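Local structure of O-succinylhomoserine sulfhydrylase (3NDN) at residues A[154-157]-A[158-161]; A[182-185]-A[186-189]. The protein probably makes L-homocysteine from O-succinyl-L-homoserine and hydrogen sulfide, using pyridoxal 5'-phosphate, in methionine biosynthesis. All coordinates share one frame; numbering follows the deposited sequence.

Contact 1: A[154-157]-A[158-161]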
ATOM      1  N   ASP A 154     -39.877 -10.034  14.933  1.00 42.94           N
ATOM      2  CA  ASP A 154     -40.816 -10.898  14.186  1.00 43.98           C
ATOM      3  C   ASP A 154     -42.320 -10.755  14.550  1.00 44.20           C
ATOM      4  O   ASP A 154     -43.155 -11.477  14.013  1.00 44.48           O
ATOM      5  CB  ASP A 154     -40.389 -12.379  14.281  1.00 44.36           C
ATOM      6  CG  ASP A 154     -40.377 -12.910  15.724  1.00 47.14           C
ATOM      7  OD1 ASP A 154     -40.678 -12.149  16.674  1.00 50.11           O
ATOM      8  OD2 ASP A 154     -40.063 -14.103  15.907  1.00 49.15           O
ATOM      9  N   ASP A 155     -42.652  -9.815  15.432  1.00 44.53           N
ATOM     10  CA  ASP A 155     -44.028  -9.621  15.926  1.00 45.46           C
ATOM     11  C   ASP A 155     -44.617  -8.294  15.453  1.00 45.50           C
ATOM     12  O   ASP A 155     -44.387  -7.257  16.075  1.00 45.78           O
ATOM     13  CB  ASP A 155     -44.049  -9.675  17.462  1.00 46.03           C
ATOM     14  CG  ASP A 155     -45.468  -9.801  18.041  1.00 48.51           C
ATOM     15  OD1 ASP A 155     -46.452  -9.377  17.395  1.00 48.62           O
ATOM     16  OD2 ASP A 155     -45.591 -10.332  19.161  1.00 50.64           O
ATOM     17  N   LEU A 156     -45.387  -8.334  14.363  1.00 45.10           N
ATOM     18  CA  LEU A 156     -45.978  -7.120  13.793  1.00 45.14           C
ATOM     19  C   LEU A 156     -46.942  -6.367  14.739  1.00 46.07           C
ATOM     20  O   LEU A 156     -47.127  -5.153  14.591  1.00 46.84           O
ATOM     21  CB  LEU A 156     -46.655  -7.409  12.439  1.00 44.83           C
ATOM     22  CG  LEU A 156     -45.739  -7.659  11.230  1.00 43.72           C
ATOM     23  CD1 LEU A 156     -46.529  -8.133  10.007  1.00 42.89           C
ATOM     24  CD2 LEU A 156     -44.888  -6.402  10.886  1.00 41.92           C
ATOM     25  N   SER A 157     -47.549  -7.060  15.701  1.00 46.53           N
ATOM     26  CA  SER A 157     -48.445  -6.381  16.644  0.50 47.43           C
ATOM     27  C   SER A 157     -47.657  -5.513  17.639  1.00 47.39           C
ATOM     28  O   SER A 157     -48.175  -4.518  18.140  1.00 47.79           O
ATOM     29  CB  SER A 157     -49.405  -7.357  17.347  0.50 47.99           C
ATOM     30  OG  SER A 157     -48.751  -8.184  18.288  0.50 47.79           O
ATOM     31  N   GLN A 158     -46.401  -5.879  17.895  1.00 46.71           N
ATOM     32  CA  GLN A 158     -45.528  -5.088  18.771  1.00 46.33           C
ATOM     33  C   GLN A 158     -45.017  -3.846  18.031  1.00 45.79           C
ATOM     34  O   GLN A 158     -44.918  -2.769  18.623  1.00 45.72           O
ATOM     35  CB  GLN A 158     -44.341  -5.906  19.288  1.00 46.07           C
ATOM     36  CG  GLN A 158     -44.691  -7.025  20.250  1.00 47.39           C
ATOM     37  CD  GLN A 158     -43.460  -7.726  20.810  1.00 47.97           C
ATOM     38  OE1 GLN A 158     -42.484  -7.086  21.199  1.00 48.33           O
ATOM     39  NE2 GLN A 158     -43.508  -9.052  20.855  1.00 49.02           N
ATOM     40  N   TRP A 159     -44.687  -4.015  16.744  1.00 44.63           N
ATOM     41  CA  TRP A 159     -44.337  -2.897  15.866  1.00 44.17           C
ATOM     42  C   TRP A 159     -45.503  -1.898  15.802  1.00 45.27           C
ATOM     43  O   TRP A 159     -45.297  -0.681  15.874  1.00 45.04           O
ATOM     44  CB  TRP A 159     -43.997  -3.389  14.447  1.00 43.03           C
ATOM     45  CG  TRP A 159     -42.591  -4.002  14.244  1.00 41.29           C
ATOM     46  CD1 TRP A 159     -42.300  -5.324  14.015  1.00 40.55           C
ATOM     47  CD2 TRP A 159     -41.325  -3.306  14.219  1.00 40.37           C
ATOM     48  NE1 TRP A 159     -40.936  -5.493  13.856  1.00 40.00           N
ATOM     49  CE2 TRP A 159     -40.316  -4.277  13.982  1.00 39.84           C
ATOM     50  CE3 TRP A 159     -40.946  -1.964  14.379  1.00 39.05           C
ATOM     51  CZ2 TRP A 159     -38.944  -3.946  13.908  1.00 38.82           C
ATOM     52  CZ3 TRP A 159     -39.580  -1.630  14.312  1.00 39.94           C
ATOM     53  CH2 TRP A 159     -38.597  -2.621  14.069  1.00 38.54           C
ATOM     54  N   GLU A 160     -46.724  -2.413  15.660  1.00 46.03           N
ATOM     55  CA  GLU A 160     -47.898  -1.548  15.558  1.00 47.69           C
ATOM     56  C   GLU A 160     -48.090  -0.712  16.831  1.00 48.06           C
ATOM     57  O   GLU A 160     -48.286   0.506  16.748  1.00 48.34           O
ATOM     58  CB  GLU A 160     -49.157  -2.352  15.200  1.00 48.69           C
ATOM     59  CG  GLU A 160     -50.386  -1.482  14.940  1.00 53.08           C
ATOM     60  CD  GLU A 160     -51.389  -2.127  13.991  1.00 58.76           C
ATOM     61  OE1 GLU A 160     -51.330  -3.361  13.778  1.00 60.73           O
ATOM     62  OE2 GLU A 160     -52.244  -1.389  13.453  1.00 61.26           O
ATOM     63  N   ARG A 161     -47.986  -1.353  17.994  1.00 48.31           N
ATOM     64  CA  ARG A 161     -48.131  -0.657  19.287  1.00 49.37           C
ATOM     65  C   ARG A 161     -47.050   0.400  19.550  1.00 48.67           C
ATOM     66  O   ARG A 161     -47.358   1.496  20.011  1.00 49.19           O
ATOM     67  CB  ARG A 161     -48.231  -1.651  20.456  1.00 50.08           C
ATOM     68  CG  ARG A 161     -49.526  -2.482  20.435  1.00 53.63           C
ATOM     69  CD  ARG A 161     -49.757  -3.267  21.733  1.00 59.11           C
ATOM     70  NE  ARG A 161     -48.774  -4.340  21.948  1.00 61.24           N
ATOM     71  CZ  ARG A 161     -48.877  -5.582  21.469  1.00 61.88           C
ATOM     72  NH1 ARG A 161     -49.916  -5.942  20.724  1.00 63.14           N
ATOM     73  NH2 ARG A 161     -47.928  -6.471  21.731  1.00 62.64           N
TER

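Contact 2: A[182-185]-A[186-189]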
ATOM      1  N   LEU A 182     -36.330 -13.432  11.010  1.00 37.93           N
ATOM      2  CA  LEU A 182     -36.590 -12.379  10.006  1.00 37.16           C
ATOM      3  C   LEU A 182     -37.533 -11.248  10.461  1.00 37.40           C
ATOM      4  O   LEU A 182     -38.362 -11.433  11.357  1.00 38.20           O
ATOM      5  CB  LEU A 182     -37.131 -12.991   8.690  1.00 37.16           C
ATOM      6  CG  LEU A 182     -36.460 -14.214   8.040  1.00 36.92           C
ATOM      7  CD1 LEU A 182     -36.982 -14.430   6.628  1.00 36.97           C
ATOM      8  CD2 LEU A 182     -34.952 -14.115   8.003  1.00 35.86           C
ATOM      9  N   VAL A 183     -37.396 -10.082   9.822  1.00 36.73           N
ATOM     10  CA  VAL A 183     -38.336  -8.960   9.960  1.00 36.74           C
ATOM     11  C   VAL A 183     -39.019  -8.730   8.591  1.00 36.53           C
ATOM     12  O   VAL A 183     -38.348  -8.763   7.559  1.00 35.99           O
ATOM     13  CB  VAL A 183     -37.605  -7.665  10.420  1.00 36.38           C
ATOM     14  CG1 VAL A 183     -38.568  -6.482  10.501  1.00 36.32           C
ATOM     15  CG2 VAL A 183     -36.906  -7.887  11.774  1.00 36.42           C
ATOM     16  N   ASP A 184     -40.343  -8.535   8.584  1.00 36.54           N
ATOM     17  CA  ASP A 184     -41.104  -8.292   7.340  1.00 36.73           C
ATOM     18  C   ASP A 184     -40.867  -6.843   6.862  1.00 36.26           C
ATOM     19  O   ASP A 184     -41.492  -5.916   7.383  1.00 36.47           O
ATOM     20  CB  ASP A 184     -42.608  -8.541   7.597  1.00 37.75           C
ATOM     21  CG  ASP A 184     -43.445  -8.653   6.314  1.00 39.22           C
ATOM     22  OD1 ASP A 184     -43.198  -7.939   5.328  1.00 39.05           O
ATOM     23  OD2 ASP A 184     -44.422  -9.438   6.310  1.00 41.93           O
ATOM     24  N   ILE A 185     -39.983  -6.649   5.881  1.00 35.08           N
ATOM     25  CA  ILE A 185     -39.550  -5.275   5.491  1.00 35.03           C
ATOM     26  C   ILE A 185     -40.713  -4.375   5.010  1.00 35.96           C
ATOM     27  O   ILE A 185     -40.889  -3.264   5.525  1.00 36.26           O
ATOM     28  CB  ILE A 185     -38.374  -5.283   4.458  1.00 34.49           C
ATOM     29  CG1 ILE A 185     -37.136  -5.989   5.026  1.00 32.74           C
ATOM     30  CG2 ILE A 185     -37.994  -3.847   4.001  1.00 34.38           C
ATOM     31  CD1 ILE A 185     -36.068  -6.343   3.940  1.00 33.98           C
ATOM     32  N   ALA A 186     -41.502  -4.847   4.041  1.00 36.44           N
ATOM     33  CA  ALA A 186     -42.620  -4.043   3.507  1.00 37.43           C
ATOM     34  C   ALA A 186     -43.677  -3.680   4.566  1.00 38.24           C
ATOM     35  O   ALA A 186     -44.179  -2.557   4.584  1.00 39.12           O
ATOM     36  CB  ALA A 186     -43.275  -4.722   2.311  1.00 37.53           C
ATOM     37  N   ALA A 187     -44.018  -4.628   5.436  1.00 38.46           N
ATOM     38  CA  ALA A 187     -45.036  -4.376   6.459  1.00 38.67           C
ATOM     39  C   ALA A 187     -44.543  -3.392   7.537  1.00 38.67           C
ATOM     40  O   ALA A 187     -45.284  -2.503   7.960  1.00 38.98           O
ATOM     41  CB  ALA A 187     -45.514  -5.691   7.072  1.00 38.88           C
ATOM     42  N   VAL A 188     -43.291  -3.539   7.968  1.00 37.28           N
ATOM     43  CA  VAL A 188     -42.729  -2.622   8.967  1.00 37.24           C
ATOM     44  C   VAL A 188     -42.555  -1.206   8.380  1.00 37.31           C
ATOM     45  O   VAL A 188     -42.830  -0.213   9.060  1.00 37.59           O
ATOM     46  CB  VAL A 188     -41.399  -3.158   9.576  1.00 36.71           C
ATOM     47  CG1 VAL A 188     -40.685  -2.078  10.402  1.00 36.93           C
ATOM     48  CG2 VAL A 188     -41.675  -4.404  10.420  1.00 36.24           C
ATOM     49  N   THR A 189     -42.143  -1.123   7.118  1.00 36.40           N
ATOM     50  CA  THR A 189     -41.967   0.169   6.426  1.00 37.16           C
ATOM     51  C   THR A 189     -43.309   0.952   6.339  1.00 38.22           C
ATOM     52  O   THR A 189     -43.345   2.183   6.524  1.00 38.13           O
ATOM     53  CB  THR A 189     -41.336  -0.031   5.018  1.00 36.61           C
ATOM     54  OG1 THR A 189     -39.992  -0.525   5.154  1.00 36.43           O
ATOM     55  CG2 THR A 189     -41.268   1.284   4.250  1.00 37.87           C
TER
HETATM   56  O   HOH W   1     -41.042  -7.597   2.693  1.00 24.38           O

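Contact 1: A[154-157]-A[158-161]
The side chains of Asp155 and Gln158 cross at about a right angle over the first turn of helix 156-162, where Asp155 is the N-cap. The two oxygens of its carboxylate have separate tasks. Asp155 OD2 accepts from Gln158 NE2 at 3.0 Å. This N-H points fairly straight (156°), but it reaches OD2 from above the carboxylate plane. The amide and carboxylate planes are 66° apart. OD1 serves Ser157. Ser157 N gives it a weak capping bond and closes an Asx turn. In one of two modelled conformers, Ser157 OG also meets Asp155 OD1, from the syn side and somewhat out of the carboxylate plane. With chi1 of Asp155 at -167°, CG points away from the backbone N and the carboxylate can meet both Ser157 N and Gln158 NE2. The negative charge at this end of the helix would probably suit the helix dipole.

Backbone bonds continue the turn. Asp155 O accepts from Gln158 N at 3.0 Å and, weakly, from Trp159 N. The regular helical pattern follows, with Glu160 N on Leu156 O and Arg161 N on Ser157 O.

Apolar and face contacts are fewer. Leu156 CD2 lies 4.2 Å from Trp159 CD1, and Leu156 CA sits at the edge of the indole. Arg161 bends at chi3 and folds back along the helix. One face of its guanidinium then covers Ser157 O, 3.4 Å above the plane and toward the rim.

The helix lies at the surface, a short loop after strand 147-151, outermost in this chain's seven-stranded sheet. Gln158 and Trp159 touch Val151 of that strand. Gln158 OE1 accepts from Asp152 N, and Trp159 NE1 is hydrogen-bonded to Gly153 O. Leu156 and Trp159 pack on helix 185-194 through Val188, and Trp159 also reaches Leu191.

Contact 2: A[182-185]-A[186-189]
Ile185 O is gripped twice by Thr189, four residues on, in the N-capped first turns of helix 185-194. Thr189 N donates to Ile185 O at 2.9 Å, in the usual helical manner. Thr189 OG1 donates to the same oxygen from above its carbonyl plane. Thr189 has chi1 at -66°, which places OG1 beside its own backbone N and turns the hydroxyl back to the preceding turn. The hydroxyl of the buried Thr189 thus has a partner within its own helix.

Asp184 is the N-cap. Asp184 OD1 takes a weak capping bond from Ala187 N at 3.4 Å. A water links Ala186 N, from which it accepts at 3.1 Å, to Asp184 OD1, to which it donates weakly. Asp184 O accepts from Val188 N at 3.0 Å. The other carboxylate oxygen, OD2, has a long, weak ion pair with Arg320. Gln321 anchors the approach to the helix by bonding Val183 O and Ile185 N.

On the buried side, Val183, Ile185 and Val188 all touch Phe172 of strand 169-173. The valines cross at about a right angle, with Val183 CG1 3.7 Å from Val188 CG2.

How the contacts relate
Both contacts are local and follow in series along the chain, neither enclosing the other. Contact 1 comes first and starts the helix after strand 147-151. The chain then runs through strand 169-173, and a loop leads into contact 2. There the next helix begins, ahead of strand 198-202. Neither contact closes a long loop; each lies at the start of its helix. Their centres lie about 10 Å apart, and the two helices pack together: Leu156 CD2 is 3.8 Å from Val188 CG2 and 3.9 Å from Ala187 CB. In this fold-type I PLP enzyme they bring together the helix starts that follow strands 147-151 and 169-173 of the large sheet, which have 122-126 between them.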